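Local structure of probable glutathione S-transferase (Pseudomonas aeruginosa, 6JWK) at residues M1-F6 with R14-L19; P53-A58 with I70-A75; C166-L171 with R193-E198. The protein is a zeta-class member of the glutathione S-transferase superfamily and probably acts as a maleylpyruvate isomerase. One frame throughout, in Å; residues are numbered along the deposited sequence.

In the fold
Contacts 1 and 2 lie in the thioredoxin-like N-terminal domain, and contact 3 lies in the helical C-terminal domain. The centres of contacts 1 and 2 are about 9 Å apart. Strands 2-5 and 54-56 are antiparallel neighbours in one sheet, where V56 N is 2.7 Å from Q2 O and Y4 N is 2.9 Å from T54 O. Contact 3 is centred about 15 Å from contact 1. The two meet across the domain boundary, with I17 CD1 4.2 Å from V168 CG1. Contacts 2 and 3 do not touch. The F6 side chain in contact 1 lies about 6 Å from a bound sulfate; it probably comes from the crystallisation liquor but may mark a pocket.

Contact 1: residues M1-F6 with R14-L19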
ATOM      1  N   MET B   1       2.829 -23.656  -8.078  1.00 45.32           N
ATOM      2  CA  MET B   1       2.042 -22.440  -7.758  1.00 44.47           C
ATOM      3  C   MET B   1       1.274 -21.972  -8.985  1.00 37.58           C
ATOM      4  O   MET B   1       1.754 -22.144 -10.083  1.00 37.95           O
ATOM      5  CB  MET B   1       2.949 -21.298  -7.306  1.00 49.92           C
ATOM      6  CG  MET B   1       3.796 -21.701  -6.153  1.00 56.87           C
ATOM      7  SD  MET B   1       4.084 -20.322  -5.033  1.00 64.69           S
ATOM      8  CE  MET B   1       4.967 -21.195  -3.734  1.00 69.90           C
ATOM      9  N   GLN B   2       0.151 -21.317  -8.752  1.00 32.13           N
ATOM     10  CA  GLN B   2      -0.704 -20.770  -9.801  1.00 31.30           C
ATOM     11  C   GLN B   2      -1.002 -19.329  -9.403  1.00 32.21           C
ATOM     12  O   GLN B   2      -1.043 -19.027  -8.207  1.00 32.27           O
ATOM     13  CB  GLN B   2      -1.958 -21.631  -9.938  1.00 38.16           C
ATOM     14  CG  GLN B   2      -1.662 -23.112 -10.080  1.00 45.53           C
ATOM     15  CD  GLN B   2      -2.944 -23.898 -10.085  1.00 60.16           C
ATOM     16  OE1 GLN B   2      -3.147 -24.740 -10.954  1.00 77.14           O
ATOM     17  NE2 GLN B   2      -3.832 -23.606  -9.140  1.00 61.89           N
ATOM     18  N   LEU B   3      -1.129 -18.457 -10.379  1.00 32.07           N
ATOM     19  CA  LEU B   3      -1.557 -17.067 -10.156  1.00 34.21           C
ATOM     20  C   LEU B   3      -2.813 -16.829 -10.959  1.00 36.34           C
ATOM     21  O   LEU B   3      -2.699 -16.832 -12.199  1.00 40.24           O
ATOM     22  CB  LEU B   3      -0.501 -16.057 -10.607  1.00 35.32           C
ATOM     23  CG  LEU B   3      -0.973 -14.641 -10.312  1.00 34.36           C
ATOM     24  CD1 LEU B   3      -0.422 -14.201  -8.973  1.00 34.78           C
ATOM     25  CD2 LEU B   3      -0.653 -13.684 -11.434  1.00 32.69           C
ATOM     26  N   TYR B   4      -3.911 -16.549 -10.259  1.00 30.48           N
ATOM     27  CA  TYR B   4      -5.234 -16.267 -10.834  1.00 32.23           C
ATOM     28  C   TYR B   4      -5.205 -14.780 -11.189  1.00 36.42           C
ATOM     29  O   TYR B   4      -5.014 -13.944 -10.306  1.00 35.44           O
ATOM     30  CB  TYR B   4      -6.333 -16.768  -9.883  1.00 30.74           C
ATOM     31  CG  TYR B   4      -6.370 -18.274  -9.814  1.00 32.90           C
ATOM     32  CD1 TYR B   4      -5.472 -18.979  -9.016  1.00 31.38           C
ATOM     33  CD2 TYR B   4      -7.196 -19.007 -10.669  1.00 37.61           C
ATOM     34  CE1 TYR B   4      -5.434 -20.365  -9.028  1.00 31.15           C
ATOM     35  CE2 TYR B   4      -7.170 -20.397 -10.693  1.00 35.77           C
ATOM     36  CZ  TYR B   4      -6.298 -21.071  -9.853  1.00 37.11           C
ATOM     37  OH  TYR B   4      -6.228 -22.426  -9.872  1.00 36.55           O
ATOM     38  N   SER B   5      -5.317 -14.489 -12.483  1.00 35.91           N
ATOM     39  CA  SER B   5      -5.036 -13.175 -13.102  1.00 30.40           C
ATOM     40  C   SER B   5      -6.213 -12.812 -14.003  1.00 30.58           C
ATOM     41  O   SER B   5      -6.786 -13.708 -14.587  1.00 35.92           O
ATOM     42  CB  SER B   5      -3.733 -13.261 -13.878  1.00 30.41           C
ATOM     43  OG  SER B   5      -3.654 -12.275 -14.928  1.00 30.95           O
ATOM     44  N   PHE B   6      -6.557 -11.542 -14.116  1.00 29.91           N
ATOM     45  CA  PHE B   6      -7.386 -11.003 -15.224  1.00 32.35           C
ATOM     46  C   PHE B   6      -6.486 -10.089 -16.067  1.00 28.67           C
ATOM     47  O   PHE B   6      -5.661  -9.273 -15.483  1.00 24.41           O
ATOM     48  CB  PHE B   6      -8.634 -10.317 -14.645  1.00 36.93           C
ATOM     49  CG  PHE B   6      -9.469  -9.553 -15.644  1.00 41.95           C
ATOM     50  CD1 PHE B   6     -10.174 -10.223 -16.645  1.00 49.28           C
ATOM     51  CD2 PHE B   6      -9.584  -8.169 -15.568  1.00 42.93           C
ATOM     52  CE1 PHE B   6     -10.963  -9.520 -17.553  1.00 45.51           C
ATOM     53  CE2 PHE B   6     -10.342  -7.464 -16.496  1.00 47.05           C
ATOM     54  CZ  PHE B   6     -11.044  -8.142 -17.477  1.00 49.32           C
ATOM     55  N   ARG B  14       0.994  -6.263 -12.175  1.00 18.90           N
ATOM     56  CA  ARG B  14       2.155  -6.106 -11.245  1.00 19.98           C
ATOM     57  C   ARG B  14       2.767  -7.482 -10.977  1.00 18.69           C
ATOM     58  O   ARG B  14       3.947  -7.621 -11.022  1.00 16.16           O
ATOM     59  CB  ARG B  14       1.772  -5.524  -9.872  1.00 20.98           C
ATOM     60  CG  ARG B  14       1.239  -4.100  -9.892  1.00 21.14           C
ATOM     61  CD  ARG B  14       0.832  -3.729  -8.496  1.00 20.28           C
ATOM     62  NE  ARG B  14       0.193  -2.443  -8.484  1.00 21.40           N
ATOM     63  CZ  ARG B  14      -0.433  -1.934  -7.458  1.00 22.42           C
ATOM     64  NH1 ARG B  14      -0.567  -2.653  -6.355  1.00 19.16           N
ATOM     65  NH2 ARG B  14      -0.971  -0.729  -7.546  1.00 22.32           N
ATOM     66  N   VAL B  15       1.945  -8.475 -10.663  1.00 19.31           N
ATOM     67  CA  VAL B  15       2.459  -9.810 -10.255  1.00 17.86           C
ATOM     68  C   VAL B  15       2.879 -10.636 -11.460  1.00 17.41           C
ATOM     69  O   VAL B  15       3.848 -11.445 -11.328  1.00 20.15           O
ATOM     70  CB  VAL B  15       1.400 -10.553  -9.413  1.00 17.89           C
ATOM     71  CG1 VAL B  15       1.912 -11.914  -8.996  1.00 17.57           C
ATOM     72  CG2 VAL B  15       1.011  -9.728  -8.179  1.00 20.17           C
ATOM     73  N   ARG B  16       2.210 -10.502 -12.601  1.00 17.65           N
ATOM     74  CA  ARG B  16       2.678 -11.153 -13.861  1.00 18.40           C
ATOM     75  C   ARG B  16       4.074 -10.626 -14.221  1.00 18.66           C
ATOM     76  O   ARG B  16       4.930 -11.418 -14.660  1.00 18.18           O
ATOM     77  CB  ARG B  16       1.727 -10.935 -15.029  1.00 18.56           C
ATOM     78  CG  ARG B  16       0.394 -11.660 -14.890  1.00 19.10           C
ATOM     79  CD  ARG B  16      -0.402 -11.689 -16.181  1.00 19.80           C
ATOM     80  NE  ARG B  16      -0.520 -10.389 -16.846  1.00 19.30           N
ATOM     81  CZ  ARG B  16      -1.505  -9.517 -16.707  1.00 20.53           C
ATOM     82  NH1 ARG B  16      -2.545  -9.785 -15.933  1.00 22.07           N
ATOM     83  NH2 ARG B  16      -1.469  -8.377 -17.395  1.00 20.91           N
ATOM     84  N   ILE B  17       4.354  -9.348 -14.004  1.00 16.89           N
ATOM     85  CA  ILE B  17       5.742  -8.854 -14.277  1.00 16.86           C
ATOM     86  C   ILE B  17       6.700  -9.528 -13.294  1.00 18.72           C
ATOM     87  O   ILE B  17       7.787 -10.020 -13.723  1.00 17.99           O
ATOM     88  CB  ILE B  17       5.782  -7.328 -14.138  1.00 16.46           C
ATOM     89  CG1 ILE B  17       4.906  -6.645 -15.190  1.00 16.07           C
ATOM     90  CG2 ILE B  17       7.202  -6.790 -14.151  1.00 16.06           C
ATOM     91  CD1 ILE B  17       4.663  -5.158 -14.888  1.00 18.03           C
ATOM     92  N   ALA B  18       6.342  -9.580 -12.016  1.00 17.66           N
ATOM     93  CA  ALA B  18       7.227 -10.197 -10.999  1.00 18.37           C
ATOM     94  C   ALA B  18       7.530 -11.644 -11.401  1.00 20.87           C
ATOM     95  O   ALA B  18       8.730 -12.105 -11.363  1.00 19.06           O
ATOM     96  CB  ALA B  18       6.582 -10.148  -9.633  1.00 18.79           C
ATOM     97  N   LEU B  19       6.488 -12.426 -11.694  1.00 19.04           N
ATOM     98  CA  LEU B  19       6.713 -13.833 -12.112  1.00 20.21           C
ATOM     99  C   LEU B  19       7.610 -13.888 -13.364  1.00 20.21           C
ATOM    100  O   LEU B  19       8.468 -14.781 -13.422  1.00 22.73           O
ATOM    101  CB  LEU B  19       5.359 -14.529 -12.338  1.00 20.11           C
ATOM    102  CG  LEU B  19       4.560 -14.741 -11.058  1.00 22.22           C
ATOM    103  CD1 LEU B  19       3.112 -15.151 -11.365  1.00 25.20           C
ATOM    104  CD2 LEU B  19       5.211 -15.798 -10.163  1.00 24.82           C
TER
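The flat guanidinium of R16 meets segment 1-6 at its edge, where S5 OG and F6 O both lie near its plane. One nitrogen serves both. NH1 of R16 donates to S5 OG at 2.9 Å, with an N-H...O angle of 149°. The hydroxyl oxygen sits 17° out of the guanidinium plane. NH1 also gives a weak bond to F6 O, at 3.2 Å. These bonds tie the end of strand 2-5 to helix 10-22. Both elements belong to the beta-alpha-beta unit that opens the thioredoxin-like N-terminal domain, and strand 28-30 completes it. The helix runs back roughly antiparallel to the strand and packs on one side of the sheet.

The arginine chain bends at chi3 (-49°), which folds the guanidinium over toward the strand. Its other two nitrogens are also used: NE bonds to A203 O, and NH2 bonds weakly to F7 O. Such partners should hold the plane against rotation within this buried region. The likely positive charge is thus met by the hydroxyl oxygen of S5 and the carbonyl oxygens of F6, F7 and A203, which probably help to stabilise it.

The apolar part of the contact is built on L3. Its side chain leaves the strand toward the helix and meets both V15 and L19, crossing each at a slant. L3 CB lies 3.8 Å from L19 CD1, and L3 CD2 is 4.0 Å from the same methyl. L3 CD2 also comes near CG in the aliphatic stem of R16, so the leucine touches the same arginine that holds S5. V15 also packs on S66 and I69 of helix 66-76. L3 CD1 stands 3.3 Å from V15 CG1, a separation so short that it may partly reflect coordinate error.

Contact 2: residues P53-A58 with I70-A75; sequences PTLVDA and IDYLDA
The direct packing is apolar and joins L55 of strand 54-56 to Y72 of helix 66-76. L55 CD2 reaches the edge of the phenol ring near its plane, 4.0 Å from Y72 CD2. The two side chains cross at about a right angle. In Y72 the ring carbon CG stands opposite the backbone N (chi1 -173°), which carries the ring from the helix toward the strand. L73 adds a looser approach, with its CD2 4.5 Å from L55 CD2. L55 is buried, while Y72 keeps some exposure.

Aromatic stacking extends the contact beyond the two segments. The Y72 ring stacks with F63 of strand 62-63, and the L55 side chain also rests on F63. Backbone hydrogen bonds link L55 to F63, so the leucine and the aromatic pair form one small cluster.

Polar groups approach without bonding. D57 OD2 is 4.5 Å from Y72 OH. The carboxylate has its stronger partner elsewhere, since OD1 accepts from R61 N.

The helix also borders the second subunit. Y72 packs on A91 of the second subunit, and D71 forms a salt bridge with R90 of that subunit. D74 forms a salt bridge with K22 of helix 10-22.

The peptide bond before P53 is cis. A cis-proline at the start of this strand, followed by an antiparallel hairpin and a helix packed against the sheet, is typical of the beta-beta-alpha half of the thioredoxin fold in glutathione S-transferases.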
ATOM      1  N   PRO B  53      -4.937 -10.084  -8.061  1.00 28.51           N
ATOM      2  CA  PRO B  53      -4.653 -11.486  -8.362  1.00 27.57           C
ATOM      3  C   PRO B  53      -4.702 -12.370  -7.097  1.00 29.10           C
ATOM      4  O   PRO B  53      -4.675 -11.841  -6.021  1.00 28.17           O
ATOM      5  CB  PRO B  53      -3.245 -11.417  -8.922  1.00 27.44           C
ATOM      6  CG  PRO B  53      -2.610 -10.275  -8.144  1.00 27.62           C
ATOM      7  CD  PRO B  53      -3.719  -9.279  -7.874  1.00 30.01           C
ATOM      8  N   THR B  54      -4.660 -13.692  -7.251  1.00 26.81           N
ATOM      9  CA  THR B  54      -4.482 -14.615  -6.121  1.00 25.40           C
ATOM     10  C   THR B  54      -3.359 -15.567  -6.460  1.00 23.68           C
ATOM     11  O   THR B  54      -3.531 -16.333  -7.425  1.00 24.18           O
ATOM     12  CB  THR B  54      -5.787 -15.376  -5.800  1.00 28.37           C
ATOM     13  OG1 THR B  54      -6.832 -14.421  -5.656  1.00 29.28           O
ATOM     14  CG2 THR B  54      -5.707 -16.180  -4.523  1.00 27.17           C
ATOM     15  N   LEU B  55      -2.303 -15.585  -5.657  1.00 25.90           N
ATOM     16  CA  LEU B  55      -1.259 -16.617  -5.784  1.00 29.04           C
ATOM     17  C   LEU B  55      -1.719 -17.830  -4.981  1.00 31.58           C
ATOM     18  O   LEU B  55      -2.176 -17.615  -3.844  1.00 31.51           O
ATOM     19  CB  LEU B  55       0.063 -16.078  -5.254  1.00 31.60           C
ATOM     20  CG  LEU B  55       1.217 -17.065  -5.406  1.00 31.91           C
ATOM     21  CD1 LEU B  55       1.701 -17.081  -6.836  1.00 33.03           C
ATOM     22  CD2 LEU B  55       2.338 -16.747  -4.438  1.00 33.97           C
ATOM     23  N   VAL B  56      -1.668 -19.033  -5.554  1.00 27.97           N
ATOM     24  CA  VAL B  56      -2.108 -20.285  -4.865  1.00 30.83           C
ATOM     25  C   VAL B  56      -0.912 -21.239  -4.865  1.00 37.70           C
ATOM     26  O   VAL B  56      -0.499 -21.620  -5.971  1.00 35.21           O
ATOM     27  CB  VAL B  56      -3.355 -20.894  -5.533  1.00 32.00           C
ATOM     28  CG1 VAL B  56      -3.766 -22.230  -4.907  1.00 34.91           C
ATOM     29  CG2 VAL B  56      -4.545 -19.949  -5.519  1.00 29.97           C
ATOM     30  N   ASP B  57      -0.349 -21.569  -3.687  1.00 43.31           N
ATOM     31  CA  ASP B  57       0.899 -22.384  -3.579  1.00 50.22           C
ATOM     32  C   ASP B  57       0.616 -23.890  -3.678  1.00 50.82           C
ATOM     33  O   ASP B  57      -0.572 -24.280  -3.793  1.00 46.52           O
ATOM     34  CB  ASP B  57       1.674 -22.143  -2.287  1.00 50.56           C
ATOM     35  CG  ASP B  57       1.035 -22.695  -1.018  1.00 49.42           C
ATOM     36  OD1 ASP B  57       0.033 -23.470  -1.098  1.00 50.97           O
ATOM     37  OD2 ASP B  57       1.528 -22.318   0.054  1.00 48.17           O
ATOM     38  N   ALA B  58       1.695 -24.682  -3.650  1.00 60.72           N
ATOM     39  CA  ALA B  58       1.710 -26.163  -3.592  1.00 64.72           C
ATOM     40  C   ALA B  58       0.517 -26.689  -2.780  1.00 63.61           C
ATOM     41  O   ALA B  58      -0.334 -27.402  -3.348  1.00 62.54           O
ATOM     42  CB  ALA B  58       3.029 -26.597  -2.996  1.00 68.81           C
ATOM     43  N   ILE B  70       4.608 -10.110  -4.153  1.00 21.21           N
ATOM     44  CA  ILE B  70       5.954  -9.834  -4.736  1.00 21.32           C
ATOM     45  C   ILE B  70       7.022 -10.132  -3.680  1.00 23.99           C
ATOM     46  O   ILE B  70       8.078 -10.772  -4.002  1.00 23.10           O
ATOM     47  CB  ILE B  70       6.003  -8.419  -5.297  1.00 21.01           C
ATOM     48  CG1 ILE B  70       5.185  -8.389  -6.576  1.00 20.74           C
ATOM     49  CG2 ILE B  70       7.434  -7.946  -5.503  1.00 23.49           C
ATOM     50  CD1 ILE B  70       5.003  -6.982  -7.101  1.00 22.14           C
ATOM     51  N   ASP B  71       6.820  -9.644  -2.463  1.00 25.29           N
ATOM     52  CA  ASP B  71       7.749  -9.903  -1.328  1.00 25.35           C
ATOM     53  C   ASP B  71       7.911 -11.418  -1.091  1.00 24.64           C
ATOM     54  O   ASP B  71       9.034 -11.875  -0.942  1.00 21.68           O
ATOM     55  CB  ASP B  71       7.220  -9.265  -0.038  1.00 29.01           C
ATOM     56  CG  ASP B  71       8.210  -9.418   1.103  1.00 28.28           C
ATOM     57  OD1 ASP B  71       9.182  -8.681   1.085  1.00 30.55           O
ATOM     58  OD2 ASP B  71       8.011 -10.290   1.979  1.00 25.71           O
ATOM     59  N   TYR B  72       6.832 -12.186  -1.101  1.00 22.87           N
ATOM     60  CA  TYR B  72       6.863 -13.656  -0.908  1.00 24.58           C
ATOM     61  C   TYR B  72       7.658 -14.361  -2.025  1.00 25.23           C
ATOM     62  O   TYR B  72       8.416 -15.325  -1.746  1.00 21.67           O
ATOM     63  CB  TYR B  72       5.425 -14.177  -0.846  1.00 25.37           C
ATOM     64  CG  TYR B  72       5.340 -15.627  -0.477  1.00 26.46           C
ATOM     65  CD1 TYR B  72       5.859 -16.088   0.724  1.00 27.23           C
ATOM     66  CD2 TYR B  72       4.789 -16.550  -1.346  1.00 30.46           C
ATOM     67  CE1 TYR B  72       5.800 -17.429   1.067  1.00 34.10           C
ATOM     68  CE2 TYR B  72       4.698 -17.891  -1.009  1.00 34.42           C
ATOM     69  CZ  TYR B  72       5.201 -18.333   0.199  1.00 35.01           C
ATOM     70  OH  TYR B  72       5.114 -19.657   0.508  1.00 39.21           O
ATOM     71  N   LEU B  73       7.544 -13.896  -3.269  1.00 23.12           N
ATOM     72  CA  LEU B  73       8.301 -14.479  -4.397  1.00 23.39           C
ATOM     73  C   LEU B  73       9.804 -14.373  -4.145  1.00 26.13           C
ATOM     74  O   LEU B  73      10.542 -15.267  -4.647  1.00 27.45           O
ATOM     75  CB  LEU B  73       7.933 -13.780  -5.708  1.00 25.16           C
ATOM     76  CG  LEU B  73       6.520 -14.024  -6.200  1.00 24.99           C
ATOM     77  CD1 LEU B  73       6.288 -13.292  -7.519  1.00 25.99           C
ATOM     78  CD2 LEU B  73       6.259 -15.526  -6.339  1.00 27.55           C
ATOM     79  N   ASP B  74      10.273 -13.359  -3.429  1.00 23.59           N
ATOM     80  CA  ASP B  74      11.712 -13.279  -3.077  1.00 24.99           C
ATOM     81  C   ASP B  74      12.112 -14.380  -2.071  1.00 27.62           C
ATOM     82  O   ASP B  74      13.278 -14.743  -2.063  1.00 29.34           O
ATOM     83  CB  ASP B  74      12.114 -11.918  -2.539  1.00 23.72           C
ATOM     84  CG  ASP B  74      12.454 -10.862  -3.579  1.00 25.21           C
ATOM     85  OD1 ASP B  74      12.476 -11.176  -4.786  1.00 24.67           O
ATOM     86  OD2 ASP B  74      12.648  -9.708  -3.168  1.00 24.43           O
ATOM     87  N   ALA B  75      11.188 -14.943  -1.301  1.00 27.73           N
ATOM     88  CA  ALA B  75      11.453 -16.126  -0.446  1.00 27.36           C
ATOM     89  C   ALA B  75      11.429 -17.394  -1.292  1.00 30.19           C
ATOM     90  O   ALA B  75      12.311 -18.228  -1.111  1.00 29.77           O
ATOM     91  CB  ALA B  75      10.432 -16.217   0.654  1.00 28.61           C
TER

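Contact 3: residues C166-L171 with R193-E198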
ATOM      1  N   CYS B 166       5.188  -1.898 -10.158  1.00 16.31           N
ATOM      2  CA  CYS B 166       4.083  -0.969  -9.814  1.00 18.49           C
ATOM      3  C   CYS B 166       3.959   0.140 -10.874  1.00 19.58           C
ATOM      4  O   CYS B 166       2.818   0.526 -11.215  1.00 16.12           O
ATOM      5  CB  CYS B 166       4.292  -0.364  -8.439  1.00 20.38           C
ATOM      6  SG  CYS B 166       4.190  -1.617  -7.137  1.00 22.33           S
ATOM      7  N   LEU B 167       5.069   0.676 -11.385  1.00 18.88           N
ATOM      8  CA  LEU B 167       4.971   1.842 -12.298  1.00 19.09           C
ATOM      9  C   LEU B 167       4.401   1.475 -13.660  1.00 18.66           C
ATOM     10  O   LEU B 167       3.598   2.260 -14.219  1.00 20.41           O
ATOM     11  CB  LEU B 167       6.332   2.513 -12.428  1.00 24.40           C
ATOM     12  CG  LEU B 167       6.485   3.679 -11.451  1.00 36.87           C
ATOM     13  CD1 LEU B 167       7.950   4.113 -11.281  1.00 38.46           C
ATOM     14  CD2 LEU B 167       5.596   4.852 -11.882  1.00 37.70           C
ATOM     15  N   VAL B 168       4.835   0.377 -14.241  1.00 18.12           N
ATOM     16  CA  VAL B 168       4.461   0.062 -15.640  1.00 20.49           C
ATOM     17  C   VAL B 168       2.947  -0.073 -15.714  1.00 18.39           C
ATOM     18  O   VAL B 168       2.344   0.494 -16.604  1.00 18.94           O
ATOM     19  CB  VAL B 168       5.231  -1.164 -16.167  1.00 20.22           C
ATOM     20  CG1 VAL B 168       4.564  -1.824 -17.358  1.00 19.80           C
ATOM     21  CG2 VAL B 168       6.659  -0.732 -16.480  1.00 19.25           C
ATOM     22  N   PRO B 169       2.269  -0.798 -14.798  1.00 18.28           N
ATOM     23  CA  PRO B 169       0.819  -0.846 -14.880  1.00 18.49           C
ATOM     24  C   PRO B 169       0.149   0.523 -14.674  1.00 18.06           C
ATOM     25  O   PRO B 169      -0.819   0.878 -15.390  1.00 19.42           O
ATOM     26  CB  PRO B 169       0.474  -1.899 -13.806  1.00 18.45           C
ATOM     27  CG  PRO B 169       1.700  -2.772 -13.723  1.00 19.06           C
ATOM     28  CD  PRO B 169       2.831  -1.738 -13.796  1.00 17.66           C
ATOM     29  N   GLN B 170       0.680   1.326 -13.769  1.00 18.54           N
ATOM     30  CA  GLN B 170       0.115   2.655 -13.463  1.00 18.12           C
ATOM     31  C   GLN B 170       0.250   3.592 -14.698  1.00 19.75           C
ATOM     32  O   GLN B 170      -0.705   4.368 -14.989  1.00 19.40           O
ATOM     33  CB  GLN B 170       0.822   3.240 -12.238  1.00 18.61           C
ATOM     34  CG  GLN B 170       0.315   4.628 -11.855  1.00 18.03           C
ATOM     35  CD  GLN B 170      -1.139   4.505 -11.515  1.00 21.72           C
ATOM     36  OE1 GLN B 170      -2.010   4.861 -12.320  1.00 28.54           O
ATOM     37  NE2 GLN B 170      -1.407   3.949 -10.343  1.00 20.57           N
ATOM     38  N   LEU B 171       1.391   3.585 -15.390  1.00 19.03           N
ATOM     39  CA  LEU B 171       1.556   4.441 -16.618  1.00 20.96           C
ATOM     40  C   LEU B 171       0.631   3.951 -17.737  1.00 19.36           C
ATOM     41  O   LEU B 171      -0.038   4.790 -18.370  1.00 22.13           O
ATOM     42  CB  LEU B 171       3.031   4.458 -17.041  1.00 21.29           C
ATOM     43  CG  LEU B 171       3.957   5.197 -16.093  1.00 24.38           C
ATOM     44  CD1 LEU B 171       5.410   4.887 -16.434  1.00 25.74           C
ATOM     45  CD2 LEU B 171       3.674   6.692 -16.157  1.00 26.74           C
ATOM     46  N   ARG B 193      12.398   1.405 -21.040  1.00 20.08           N
ATOM     47  CA  ARG B 193      13.419   0.375 -20.765  1.00 20.07           C
ATOM     48  C   ARG B 193      12.761  -0.939 -20.353  1.00 20.82           C
ATOM     49  O   ARG B 193      13.276  -1.999 -20.715  1.00 19.67           O
ATOM     50  CB  ARG B 193      14.394   0.733 -19.647  1.00 24.78           C
ATOM     51  CG  ARG B 193      15.303   1.871 -20.022  1.00 32.03           C
ATOM     52  CD  ARG B 193      16.424   2.112 -19.034  1.00 37.02           C
ATOM     53  NE  ARG B 193      16.898   3.398 -19.504  1.00 35.49           N
ATOM     54  CZ  ARG B 193      17.349   4.364 -18.736  1.00 44.99           C
ATOM     55  NH1 ARG B 193      17.357   4.224 -17.422  1.00 45.94           N
ATOM     56  NH2 ARG B 193      17.808   5.470 -19.290  1.00 41.38           N
ATOM     57  N   CYS B 194      11.744  -0.888 -19.520  1.00 18.96           N
ATOM     58  CA  CYS B 194      11.005  -2.119 -19.100  1.00 18.48           C
ATOM     59  C   CYS B 194      10.310  -2.812 -20.287  1.00 18.21           C
ATOM     60  O   CYS B 194      10.468  -4.041 -20.450  1.00 17.30           O
ATOM     61  CB  CYS B 194       9.978  -1.723 -18.051  1.00 20.18           C
ATOM     62  SG  CYS B 194      10.744  -1.183 -16.500  1.00 19.72           S
ATOM     63  N   LEU B 195       9.520  -2.069 -21.062  1.00 19.69           N
ATOM     64  CA  LEU B 195       8.707  -2.628 -22.176  1.00 21.94           C
ATOM     65  C   LEU B 195       9.604  -3.179 -23.292  1.00 21.38           C
ATOM     66  O   LEU B 195       9.094  -3.990 -24.091  1.00 20.50           O
ATOM     67  CB  LEU B 195       7.764  -1.582 -22.740  1.00 20.72           C
ATOM     68  CG  LEU B 195       6.768  -1.019 -21.730  1.00 24.72           C
ATOM     69  CD1 LEU B 195       5.822  -0.041 -22.390  1.00 25.92           C
ATOM     70  CD2 LEU B 195       5.963  -2.125 -21.101  1.00 23.48           C
ATOM     71  N   ALA B 196      10.891  -2.818 -23.327  1.00 20.69           N
ATOM     72  CA  ALA B 196      11.835  -3.412 -24.312  1.00 23.60           C
ATOM     73  C   ALA B 196      12.214  -4.825 -23.884  1.00 23.91           C
ATOM     74  O   ALA B 196      12.872  -5.512 -24.649  1.00 23.67           O
ATOM     75  CB  ALA B 196      13.078  -2.581 -24.466  1.00 23.82           C
ATOM     76  N   LEU B 197      11.938  -5.199 -22.639  1.00 22.95           N
ATOM     77  CA  LEU B 197      12.360  -6.503 -22.111  1.00 22.55           C
ATOM     78  C   LEU B 197      11.282  -7.557 -22.424  1.00 25.46           C
ATOM     79  O   LEU B 197      10.096  -7.293 -22.207  1.00 20.75           O
ATOM     80  CB  LEU B 197      12.574  -6.398 -20.602  1.00 24.98           C
ATOM     81  CG  LEU B 197      13.704  -5.463 -20.155  1.00 23.39           C
ATOM     82  CD1 LEU B 197      13.720  -5.413 -18.641  1.00 24.41           C
ATOM     83  CD2 LEU B 197      15.057  -5.928 -20.696  1.00 26.43           C
ATOM     84  N   GLU B 198      11.712  -8.778 -22.714  1.00 25.75           N
ATOM     85  CA  GLU B 198      10.804  -9.919 -22.974  1.00 28.53           C
ATOM     86  C   GLU B 198       9.896 -10.164 -21.745  1.00 25.30           C
ATOM     87  O   GLU B 198       8.717 -10.493 -21.960  1.00 25.78           O
ATOM     88  CB  GLU B 198      11.640 -11.146 -23.351  1.00 34.18           C
ATOM     89  CG  GLU B 198      10.786 -12.368 -23.646  1.00 47.60           C
ATOM     90  CD  GLU B 198      11.487 -13.700 -23.425  1.00 61.62           C
ATOM     91  OE1 GLU B 198      12.604 -13.888 -23.978  1.00 72.61           O
ATOM     92  OE2 GLU B 198      10.926 -14.537 -22.685  1.00 77.63           O
TER
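V168 carries this contact from helix 162-176 and meets C194 and L195 near the end of helix 185-195. Just ahead of it, L167 packs on L187, further back along that same partner helix. V168 itself points toward segment 193-198 and spreads its two methyls over two residues. CG2 lies 3.8 Å from C194 CB and 4.1 Å from C194 SG. CG1 stands opposite the backbone N (chi1 159°) and reaches L195 CD2 at 4.0 Å. V168 and L195 lie alongside each other, running in opposite directions. The contact is entirely apolar and small, burying 104 Å² in all.

P169 follows at a kink, where its nitrogen has no bond to the turn before. Here the all-helical C-terminal domain of the glutathione S-transferase fold meets the N-terminal domain: P169 packs on Y13, R14 and I17 of helix 10-22, and V168 also touches Y13. Q170 faces a different neighbour, V100 of helix 87-103. One turn after V168, L171 touches E191 of helix 185-195.

In the partner segment L197 N bonds to C194 O at 2.9 Å, and L197 takes the N-cap position of helix 198-203. L195 O accepts a hydrogen bond from Q201 NE2 of that next helix.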